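Side-chain contacts in tripartite terminase subunit 3 (Human herpesvirus 5, PDB 3N4P), which probably drives viral DNA into empty capsids as part of a molecular motor, this chain being the protein's C-terminal nuclease domain: residues L153-Q156 and S157-S161; Q194-S197 and R198-G202; I222-L225 and L226-Q230. All blocks are in the same frame, centred on the assembly; numbering follows the deposited sequence.

Interaction 1: residues L153-Q156 and S157-S161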
ATOM      1  N   LEU B 153      10.076 -27.268  18.939  1.00 60.63           N
ATOM      2  CA  LEU B 153       8.631 -27.468  18.704  1.00 57.74           C
ATOM      3  C   LEU B 153       8.169 -26.782  17.455  1.00 53.42           C
ATOM      4  O   LEU B 153       7.304 -27.256  16.788  1.00 52.63           O
ATOM      5  CB  LEU B 153       7.737 -27.124  19.913  1.00 56.49           C
ATOM      6  CG  LEU B 153       7.869 -27.994  21.169  1.00 58.95           C
ATOM      7  CD1 LEU B 153       7.536 -27.165  22.404  1.00 58.48           C
ATOM      8  CD2 LEU B 153       7.049 -29.340  21.187  1.00 51.44           C
ATOM      9  N   ILE B 154       8.789 -25.675  17.113  1.00 53.74           N
ATOM     10  CA  ILE B 154       8.428 -24.895  15.946  1.00 50.43           C
ATOM     11  C   ILE B 154       8.833 -25.681  14.723  1.00 53.14           C
ATOM     12  O   ILE B 154       8.034 -25.834  13.787  1.00 54.71           O
ATOM     13  CB  ILE B 154       9.187 -23.565  15.912  1.00 50.30           C
ATOM     14  CG1 ILE B 154       8.652 -22.598  17.001  1.00 47.89           C
ATOM     15  CG2 ILE B 154       9.024 -22.901  14.460  1.00 47.09           C
ATOM     16  CD1 ILE B 154       9.365 -21.285  17.096  1.00 53.86           C
ATOM     17  N   ARG B 155      10.086 -26.124  14.685  1.00 54.60           N
ATOM     18  CA  ARG B 155      10.603 -26.890  13.557  1.00 57.75           C
ATOM     19  C   ARG B 155       9.666 -28.108  13.302  1.00 58.25           C
ATOM     20  O   ARG B 155       9.310 -28.420  12.170  1.00 58.19           O
ATOM     21  CB  ARG B 155      12.023 -27.387  13.869  1.00 60.63           C
ATOM     22  CG  ARG B 155      12.795 -27.998  12.696  1.00 65.79           C
ATOM     23  CD  ARG B 155      13.952 -28.913  13.185  1.00 72.90           C
ATOM     24  NE  ARG B 155      13.569 -29.699  14.356  1.00 75.00           N
ATOM     25  CZ  ARG B 155      12.886 -30.845  14.341  1.00 79.14           C
ATOM     26  NH1 ARG B 155      12.475 -31.396  13.196  1.00 80.57           N
ATOM     27  NH2 ARG B 155      12.585 -31.439  15.497  1.00 78.84           N
ATOM     28  N   GLN B 156       9.267 -28.742  14.377  1.00 58.65           N
ATOM     29  CA  GLN B 156       8.260 -29.797  14.344  1.00 61.22           C
ATOM     30  C   GLN B 156       6.904 -29.497  13.654  1.00 59.56           C
ATOM     31  O   GLN B 156       6.501 -30.259  12.763  1.00 60.25           O
ATOM     32  CB  GLN B 156       7.994 -30.236  15.763  1.00 62.36           C
ATOM     33  CG  GLN B 156       8.802 -31.362  16.158  1.00 69.06           C
ATOM     34  CD  GLN B 156       8.511 -31.799  17.599  1.00 76.94           C
ATOM     35  OE1 GLN B 156       9.422 -31.760  18.468  1.00 81.65           O
ATOM     36  NE2 GLN B 156       7.243 -32.173  17.876  1.00 73.51           N
ATOM     37  N   SER B 157       6.182 -28.441  14.079  1.00 59.01           N
ATOM     38  CA  SER B 157       4.900 -28.091  13.416  1.00 58.66           C
ATOM     39  C   SER B 157       5.148 -27.719  11.970  1.00 56.11           C
ATOM     40  O   SER B 157       4.458 -28.206  11.073  1.00 58.21           O
ATOM     41  CB  SER B 157       4.103 -26.936  14.064  1.00 57.09           C
ATOM     42  OG  SER B 157       3.959 -27.115  15.449  1.00 63.66           O
ATOM     43  N   VAL B 158       6.154 -26.919  11.726  1.00 53.49           N
ATOM     44  CA  VAL B 158       6.403 -26.451  10.371  1.00 52.14           C
ATOM     45  C   VAL B 158       6.572 -27.603   9.399  1.00 54.07           C
ATOM     46  O   VAL B 158       5.771 -27.739   8.448  1.00 52.14           O
ATOM     47  CB  VAL B 158       7.574 -25.430  10.316  1.00 52.95           C
ATOM     48  CG1 VAL B 158       7.925 -25.112   8.869  1.00 53.15           C
ATOM     49  CG2 VAL B 158       7.185 -24.176  11.064  1.00 48.56           C
ATOM     50  N   GLN B 159       7.537 -28.475   9.723  1.00 56.41           N
ATOM     51  CA  GLN B 159       7.860 -29.684   8.953  1.00 59.54           C
ATOM     52  C   GLN B 159       6.805 -30.714   8.858  1.00 61.14           C
ATOM     53  O   GLN B 159       6.837 -31.460   7.900  1.00 62.45           O
ATOM     54  CB  GLN B 159       9.231 -30.300   9.337  1.00 60.09           C
ATOM     55  CG  GLN B 159      10.331 -29.210   8.864  1.00 63.08           C
ATOM     56  CD  GLN B 159      11.752 -29.716   8.996  1.00 64.70           C
ATOM     57  OE1 GLN B 159      12.013 -30.642   9.755  1.00 62.24           O
ATOM     58  NE2 GLN B 159      12.677 -29.112   8.237  1.00 65.37           N
ATOM     59  N   SER B 160       5.902 -30.781   9.849  1.00 62.40           N
ATOM     60  CA  SER B 160       4.715 -31.669   9.784  1.00 64.01           C
ATOM     61  C   SER B 160       3.814 -31.186   8.683  1.00 64.33           C
ATOM     62  O   SER B 160       3.207 -32.001   8.003  1.00 66.40           O
ATOM     63  CB  SER B 160       3.844 -31.582  11.035  1.00 63.61           C
ATOM     64  OG  SER B 160       4.521 -31.893  12.239  1.00 68.21           O
ATOM     65  N   SER B 161       3.733 -29.857   8.513  1.00 61.13           N
ATOM     66  CA  SER B 161       2.766 -29.253   7.616  1.00 61.69           C
ATOM     67  C   SER B 161       3.213 -29.022   6.188  1.00 61.99           C
ATOM     68  O   SER B 161       2.383 -29.028   5.306  1.00 62.03           O
ATOM     69  CB  SER B 161       2.246 -27.911   8.186  1.00 59.79           C
ATOM     70  OG  SER B 161       1.278 -28.181   9.208  1.00 63.61           O
TER
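The guanidinium of Arg155 has Gln159 OE1 at its edge and in its plane, and the amide that carries this oxygen is turned almost upright against it, the two planes 77° apart. Arg155 NH1 and Gln159 OE1 are 3.6 Å apart, a loose polar approach, one turn along helix 144-161. The arginine chain sets off with CG trans to the backbone N (chi1 -170°), and a bend at chi3 (39°) turns NH1 toward Gln159 OE1. Arg155 also touches Phe168 of strand 165-172 and Ser279, the last residue of the chain.

On the protein-facing side of the helix the contact is apolar. Ile154 and Val158 lie side by side and point the same way, CG2 of Ile154 4.1 Å from CG2 of Val158, and both rest on strand 133-138, Ile154 on Ile136 and Val158 on Leu134. Val158 CG2 also sits 3.3 Å from Ile154 O, the carbonyl that accepts Val158 N at 3.0 Å. Ser157 OG is hydrogen-bonded to Glu115 OE2 of helix 109-127, a polar tie to the neighbouring helix beside the packing of Ile154 on Ala114 and Ser157 on Ala118.

Towards the helix end, the carbonyl of Gln156 has two donors from one residue: Ser160 OG at 2.6 Å from Gln156 O and Ser160 N at 3.0 Å from the same oxygen, reaching it from opposite faces of the carbonyl plane. This helix is the crossover of a beta-alpha-beta unit, between strands 133-138 and 165-172. The chemistry implies a division of labour: oily side chains seat it on the sheet, a serine hydroxyl answers a main-chain carbonyl on the exposed side, and toward strand 165-172 the arginine meets glutamine only loosely.

Interaction 2: residues Q194-S197 and R198-G202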
ATOM      1  N   GLN B 194      19.047   1.311  13.640  1.00 67.37           N
ATOM      2  CA  GLN B 194      18.834   0.960  12.225  1.00 67.33           C
ATOM      3  C   GLN B 194      17.327   0.946  11.778  1.00 62.40           C
ATOM      4  O   GLN B 194      16.974   1.408  10.687  1.00 59.39           O
ATOM      5  CB  GLN B 194      19.462  -0.426  11.883  1.00 68.81           C
ATOM      6  CG  GLN B 194      19.166  -0.804  10.412  1.00 72.47           C
ATOM      7  CD  GLN B 194      19.370  -2.251  10.041  1.00 79.70           C
ATOM      8  OE1 GLN B 194      18.493  -3.124  10.263  1.00 78.47           O
ATOM      9  NE2 GLN B 194      20.509  -2.514   9.423  1.00 82.04           N
ATOM     10  N   PHE B 195      16.449   0.383  12.605  1.00 59.63           N
ATOM     11  CA  PHE B 195      15.003   0.449  12.303  1.00 56.33           C
ATOM     12  C   PHE B 195      14.481   1.897  12.124  1.00 57.15           C
ATOM     13  O   PHE B 195      13.872   2.267  11.094  1.00 54.04           O
ATOM     14  CB  PHE B 195      14.214  -0.203  13.409  1.00 54.67           C
ATOM     15  CG  PHE B 195      12.771  -0.242  13.124  1.00 54.83           C
ATOM     16  CD1 PHE B 195      12.267  -1.192  12.250  1.00 50.82           C
ATOM     17  CD2 PHE B 195      11.921   0.706  13.665  1.00 52.12           C
ATOM     18  CE1 PHE B 195      10.918  -1.214  11.954  1.00 50.91           C
ATOM     19  CE2 PHE B 195      10.544   0.639  13.375  1.00 53.85           C
ATOM     20  CZ  PHE B 195      10.081  -0.307  12.516  1.00 48.09           C
ATOM     21  N   ILE B 196      14.748   2.723  13.129  1.00 58.67           N
ATOM     22  CA  ILE B 196      14.211   4.041  13.136  1.00 60.23           C
ATOM     23  C   ILE B 196      14.616   4.687  11.817  1.00 62.41           C
ATOM     24  O   ILE B 196      13.800   5.345  11.156  1.00 62.76           O
ATOM     25  CB  ILE B 196      14.699   4.808  14.382  1.00 62.96           C
ATOM     26  CG1 ILE B 196      13.938   4.306  15.617  1.00 63.31           C
ATOM     27  CG2 ILE B 196      14.613   6.381  14.220  1.00 64.12           C
ATOM     28  CD1 ILE B 196      14.629   4.733  16.925  1.00 70.30           C
ATOM     29  N   SER B 197      15.869   4.481  11.406  1.00 64.27           N
ATOM     30  CA  SER B 197      16.358   5.161  10.221  1.00 65.02           C
ATOM     31  C   SER B 197      15.706   4.587   8.965  1.00 61.54           C
ATOM     32  O   SER B 197      15.291   5.356   8.097  1.00 58.69           O
ATOM     33  CB  SER B 197      17.891   5.113  10.142  1.00 69.97           C
ATOM     34  OG  SER B 197      18.297   5.412   8.829  1.00 73.66           O
ATOM     35  N   ARG B 198      15.623   3.255   8.860  1.00 57.87           N
ATOM     36  CA  ARG B 198      14.899   2.618   7.744  1.00 57.55           C
ATOM     37  C   ARG B 198      13.433   2.969   7.614  1.00 55.09           C
ATOM     38  O   ARG B 198      12.937   3.149   6.493  1.00 55.50           O
ATOM     39  CB  ARG B 198      15.022   1.061   7.754  1.00 55.90           C
ATOM     40  CG  ARG B 198      16.412   0.655   7.247  1.00 63.19           C
ATOM     41  CD  ARG B 198      16.688  -0.832   7.495  1.00 61.56           C
ATOM     42  NE  ARG B 198      17.793  -1.310   6.652  1.00 67.51           N
ATOM     43  CZ  ARG B 198      18.174  -2.599   6.569  1.00 69.89           C
ATOM     44  NH1 ARG B 198      17.550  -3.511   7.267  1.00 61.46           N
ATOM     45  NH2 ARG B 198      19.168  -2.985   5.772  1.00 74.25           N
ATOM     46  N   PHE B 199      12.726   2.997   8.740  1.00 53.84           N
ATOM     47  CA  PHE B 199      11.307   3.332   8.774  1.00 51.85           C
ATOM     48  C   PHE B 199      11.128   4.754   8.255  1.00 54.86           C
ATOM     49  O   PHE B 199      10.385   4.982   7.302  1.00 55.44           O
ATOM     50  CB  PHE B 199      10.796   3.229  10.205  1.00 49.83           C
ATOM     51  CG  PHE B 199       9.346   3.234  10.302  1.00 47.24           C
ATOM     52  CD1 PHE B 199       8.624   2.036  10.197  1.00 47.54           C
ATOM     53  CD2 PHE B 199       8.666   4.407  10.509  1.00 46.65           C
ATOM     54  CE1 PHE B 199       7.258   2.048  10.285  1.00 44.43           C
ATOM     55  CE2 PHE B 199       7.256   4.410  10.588  1.00 46.58           C
ATOM     56  CZ  PHE B 199       6.566   3.236  10.470  1.00 39.84           C
ATOM     57  N   ASN B 200      11.856   5.710   8.834  1.00 58.23           N
ATOM     58  CA  ASN B 200      11.797   7.107   8.390  1.00 59.61           C
ATOM     59  C   ASN B 200      12.086   7.275   6.940  1.00 61.37           C
ATOM     60  O   ASN B 200      11.533   8.169   6.292  1.00 61.64           O
ATOM     61  CB  ASN B 200      12.721   8.018   9.210  1.00 62.87           C
ATOM     62  CG  ASN B 200      12.086   8.410  10.544  1.00 63.39           C
ATOM     63  OD1 ASN B 200      10.886   8.262  10.694  1.00 62.30           O
ATOM     64  ND2 ASN B 200      12.874   8.871  11.504  1.00 61.48           N
ATOM     65  N   SER B 201      12.935   6.428   6.378  1.00 62.59           N
ATOM     66  CA  SER B 201      13.120   6.633   4.952  1.00 64.73           C
ATOM     67  C   SER B 201      12.287   5.721   4.044  1.00 62.51           C
ATOM     68  O   SER B 201      12.588   5.634   2.845  1.00 64.57           O
ATOM     69  CB  SER B 201      14.611   6.772   4.528  1.00 69.17           C
ATOM     70  OG  SER B 201      15.401   5.751   5.047  1.00 71.03           O
ATOM     71  N   GLY B 202      11.212   5.107   4.566  1.00 56.97           N
ATOM     72  CA  GLY B 202      10.346   4.364   3.670  1.00 55.69           C
ATOM     73  C   GLY B 202      10.778   2.912   3.455  1.00 56.96           C
ATOM     74  O   GLY B 202      10.161   2.177   2.670  1.00 57.27           O
TER
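Gln194 and Arg198 meet through two different first torsions: Gln194 has CG trans to the backbone N (chi1 177°), while Arg198 has CG trans to its carbonyl carbon (chi1 -76°) and then runs out fully extended. The result is that the Gln194 amide lies flat over one face of the arginine's guanidinium, the planes 24° apart. NE2 of Gln194 stands 3.7 Å above the guanidinium plane, over its centre. Gln194 OE1 and Arg198 NH1 are 3.2 Å apart, but the angle is too poor for a hydrogen bond, and the contact is a stack of flat groups. The aliphatic parts follow, with Gln194 CG 3.8 Å from Arg198 CD.

On the buried side, Phe195 and Phe199 point the same way with their rings oblique, centroids 5.5 Å apart; CZ of Phe195 reaches CD1 of Phe199 at 3.6 Å, and Phe199 CB lies over one face of the Phe195 ring, towards its rim. Phe195 packs on helix 256-267, and Phe199 meets Phe43 edge-to-face.

At the exposed end, Ser201 OG bonds Ser197 O at 3.1 Å, and Ser201 N reaches that oxygen from the opposite face of the carbonyl plane. The stretch lies in the region required for interaction with UL56 and for DNA packaging. With Gly202 at positive phi, Gly202 N on Phe199 O and Tyr203 N on Arg198 O, the helix ends in a Schellman motif.

Interaction 3: residues I222-L225 and L226-Q230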
ATOM      1  N   ILE B 222      -1.469  -3.661  11.726  1.00 37.92           N
ATOM      2  CA  ILE B 222      -0.645  -2.515  11.470  1.00 37.90           C
ATOM      3  C   ILE B 222      -0.986  -1.279  12.327  1.00 40.81           C
ATOM      4  O   ILE B 222      -0.083  -0.534  12.766  1.00 42.49           O
ATOM      5  CB  ILE B 222      -0.613  -2.184   9.961  1.00 38.55           C
ATOM      6  CG1 ILE B 222       0.040  -3.359   9.145  1.00 36.76           C
ATOM      7  CG2 ILE B 222       0.033  -0.836   9.773  1.00 35.94           C
ATOM      8  CD1 ILE B 222       1.378  -3.811   9.741  1.00 40.95           C
ATOM      9  N   GLU B 223      -2.263  -1.037  12.593  1.00 42.29           N
ATOM     10  CA  GLU B 223      -2.661   0.069  13.542  1.00 43.28           C
ATOM     11  C   GLU B 223      -2.199  -0.217  14.977  1.00 43.07           C
ATOM     12  O   GLU B 223      -1.658   0.659  15.670  1.00 45.11           O
ATOM     13  CB  GLU B 223      -4.170   0.320  13.498  1.00 45.78           C
ATOM     14  CG  GLU B 223      -4.746   1.268  14.596  1.00 53.96           C
ATOM     15  CD  GLU B 223      -6.053   2.035  14.164  1.00 68.20           C
ATOM     16  OE1 GLU B 223      -7.090   1.379  13.815  1.00 69.03           O
ATOM     17  OE2 GLU B 223      -6.043   3.305  14.225  1.00 70.40           O
ATOM     18  N   TYR B 224      -2.300  -1.479  15.388  1.00 41.48           N
ATOM     19  CA  TYR B 224      -1.767  -1.943  16.644  1.00 40.64           C
ATOM     20  C   TYR B 224      -0.233  -1.767  16.729  1.00 41.10           C
ATOM     21  O   TYR B 224       0.281  -1.322  17.755  1.00 43.86           O
ATOM     22  CB  TYR B 224      -2.110  -3.424  16.762  1.00 38.81           C
ATOM     23  CG  TYR B 224      -1.725  -4.034  18.074  1.00 40.75           C
ATOM     24  CD1 TYR B 224      -0.639  -4.901  18.165  1.00 39.30           C
ATOM     25  CD2 TYR B 224      -2.472  -3.764  19.255  1.00 43.03           C
ATOM     26  CE1 TYR B 224      -0.284  -5.483  19.385  1.00 40.75           C
ATOM     27  CE2 TYR B 224      -2.109  -4.334  20.489  1.00 40.98           C
ATOM     28  CZ  TYR B 224      -1.035  -5.200  20.539  1.00 44.22           C
ATOM     29  OH  TYR B 224      -0.705  -5.781  21.744  1.00 48.00           O
ATOM     30  N   LEU B 225       0.480  -2.190  15.685  1.00 39.80           N
ATOM     31  CA  LEU B 225       1.905  -2.069  15.585  1.00 41.44           C
ATOM     32  C   LEU B 225       2.309  -0.547  15.548  1.00 42.47           C
ATOM     33  O   LEU B 225       3.268  -0.151  16.199  1.00 44.18           O
ATOM     34  CB  LEU B 225       2.445  -2.815  14.339  1.00 40.62           C
ATOM     35  CG  LEU B 225       3.950  -2.650  14.076  1.00 41.90           C
ATOM     36  CD1 LEU B 225       4.727  -3.435  15.095  1.00 39.85           C
ATOM     37  CD2 LEU B 225       4.392  -3.133  12.682  1.00 42.25           C
ATOM     38  N   LEU B 226       1.562   0.298  14.848  1.00 42.33           N
ATOM     39  CA  LEU B 226       1.816   1.733  14.920  1.00 44.08           C
ATOM     40  C   LEU B 226       1.712   2.340  16.331  1.00 47.24           C
ATOM     41  O   LEU B 226       2.474   3.272  16.685  1.00 49.27           O
ATOM     42  CB  LEU B 226       0.853   2.473  14.055  1.00 43.82           C
ATOM     43  CG  LEU B 226       1.210   3.138  12.715  1.00 48.75           C
ATOM     44  CD1 LEU B 226       2.722   3.603  12.566  1.00 51.55           C
ATOM     45  CD2 LEU B 226       0.736   2.389  11.481  1.00 48.10           C
ATOM     46  N   GLU B 227       0.758   1.871  17.140  1.00 47.83           N
ATOM     47  CA  GLU B 227       0.671   2.336  18.526  1.00 51.46           C
ATOM     48  C   GLU B 227       1.990   2.108  19.278  1.00 51.66           C
ATOM     49  O   GLU B 227       2.457   2.967  20.032  1.00 52.04           O
ATOM     50  CB  GLU B 227      -0.532   1.699  19.295  1.00 51.49           C
ATOM     51  CG  GLU B 227      -1.820   2.507  19.171  1.00 57.85           C
ATOM     52  CD  GLU B 227      -3.147   1.652  18.957  1.00 66.92           C
ATOM     53  OE1 GLU B 227      -4.096   2.162  18.287  1.00 71.74           O
ATOM     54  OE2 GLU B 227      -3.276   0.500  19.447  1.00 67.63           O
ATOM     55  N   GLN B 228       2.579   0.947  19.046  1.00 51.68           N
ATOM     56  CA  GLN B 228       3.901   0.637  19.606  1.00 53.88           C
ATOM     57  C   GLN B 228       5.053   1.455  19.010  1.00 54.68           C
ATOM     58  O   GLN B 228       5.969   1.835  19.721  1.00 56.06           O
ATOM     59  CB  GLN B 228       4.164  -0.856  19.534  1.00 53.48           C
ATOM     60  CG  GLN B 228       3.144  -1.620  20.394  1.00 54.43           C
ATOM     61  CD  GLN B 228       3.500  -3.129  20.611  1.00 56.20           C
ATOM     62  OE1 GLN B 228       4.659  -3.558  20.451  1.00 54.30           O
ATOM     63  NE2 GLN B 228       2.498  -3.922  21.008  1.00 60.69           N
ATOM     64  N   ILE B 229       4.979   1.762  17.724  1.00 54.04           N
ATOM     65  CA  ILE B 229       6.072   2.459  17.046  1.00 55.94           C
ATOM     66  C   ILE B 229       6.174   3.843  17.639  1.00 59.55           C
ATOM     67  O   ILE B 229       7.257   4.362  17.769  1.00 60.88           O
ATOM     68  CB  ILE B 229       5.879   2.497  15.497  1.00 54.32           C
ATOM     69  CG1 ILE B 229       6.246   1.140  14.925  1.00 52.97           C
ATOM     70  CG2 ILE B 229       6.675   3.627  14.832  1.00 54.14           C
ATOM     71  CD1 ILE B 229       5.701   0.826  13.573  1.00 53.30           C
ATOM     72  N   GLN B 230       5.039   4.398  18.061  1.00 61.79           N
ATOM     73  CA  GLN B 230       4.991   5.702  18.722  1.00 66.16           C
ATOM     74  C   GLN B 230       5.673   5.666  20.080  1.00 69.11           C
ATOM     75  O   GLN B 230       6.100   6.685  20.575  1.00 70.94           O
ATOM     76  CB  GLN B 230       3.531   6.118  18.912  1.00 65.42           C
ATOM     77  CG  GLN B 230       3.356   7.587  18.956  1.00 71.00           C
ATOM     78  CD  GLN B 230       2.322   8.075  17.951  1.00 74.99           C
ATOM     79  OE1 GLN B 230       1.188   7.560  17.874  1.00 74.47           O
ATOM     80  NE2 GLN B 230       2.714   9.070  17.168  1.00 73.79           N
TER
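Ile222 to Ile229 follow helical i to i+4 bonding, from Leu226 N to Ile222 O at 2.8 Å through to Ile229 N on Leu225 O, with the bond of Gln228 N to Tyr224 O weak at 3.5 Å. Tyr224 and Gln228 carry the side-chain meeting: NE2 of Gln228 approaches CE1 of the tyrosine at 3.6 Å, the amide and ring planes 62° apart. Gln228 OE1 is bonded to Ile258 N, which probably helps to hold the amide; the tyrosine hydroxyl is anchored at His99 ND1.

Ile222, Leu225 and Ile229 are buried, with Leu226 at the margin, touching Arg40. Ile222 CG2 touches Leu226 CD2 at 3.7 Å, and CG of Leu225 meets CD1 of Ile229 at 3.9 Å. Leu225 CG lies trans to the backbone N (chi1 175°), and the side chain also packs against Leu257 and Ile258 of helix 256-267; Phe43 of helix 37-45 borders both Ile222 and Leu225.

Glu223 and Glu227 lie on the exposed side, OE2 of Glu223 4.6 Å from OE1 of Glu227, like charges near each other but not in contact. The side chain of Glu223 lies about 3 Å from a bound magnesium ion, which would probably temper that repulsion. Gln228 lies about 5 Å, side chain to side chain, from Asp256, predicted to act in the nuclease site, and its bond to Ile258 N ties this helix to the start of the helix on which that aspartate sits.

All three are one-turn contacts within single helices, each with a buried apolar face and a more open polar one. Interactions 2 and 3 belong to the same part of the fold: their centres lie 15 Å apart, and Phe199 CE1 touches Ile229 CD1 at 3.8 Å, while Phe43 and helix 256-267 border both. Interaction 1 stands on the opposite side of the chain's centre, about 30 Å or more away between centres, on a crossover helix. Aromatic packing dominates the core of interaction 2, branched aliphatics that of interactions 1 and 3. Polar chemistry differs too: a serine hydroxyl on a main-chain carbonyl and a loose arginine-glutamine approach; an amide-guanidinium stack; two neighbouring glutamates, one close to a magnesium ion.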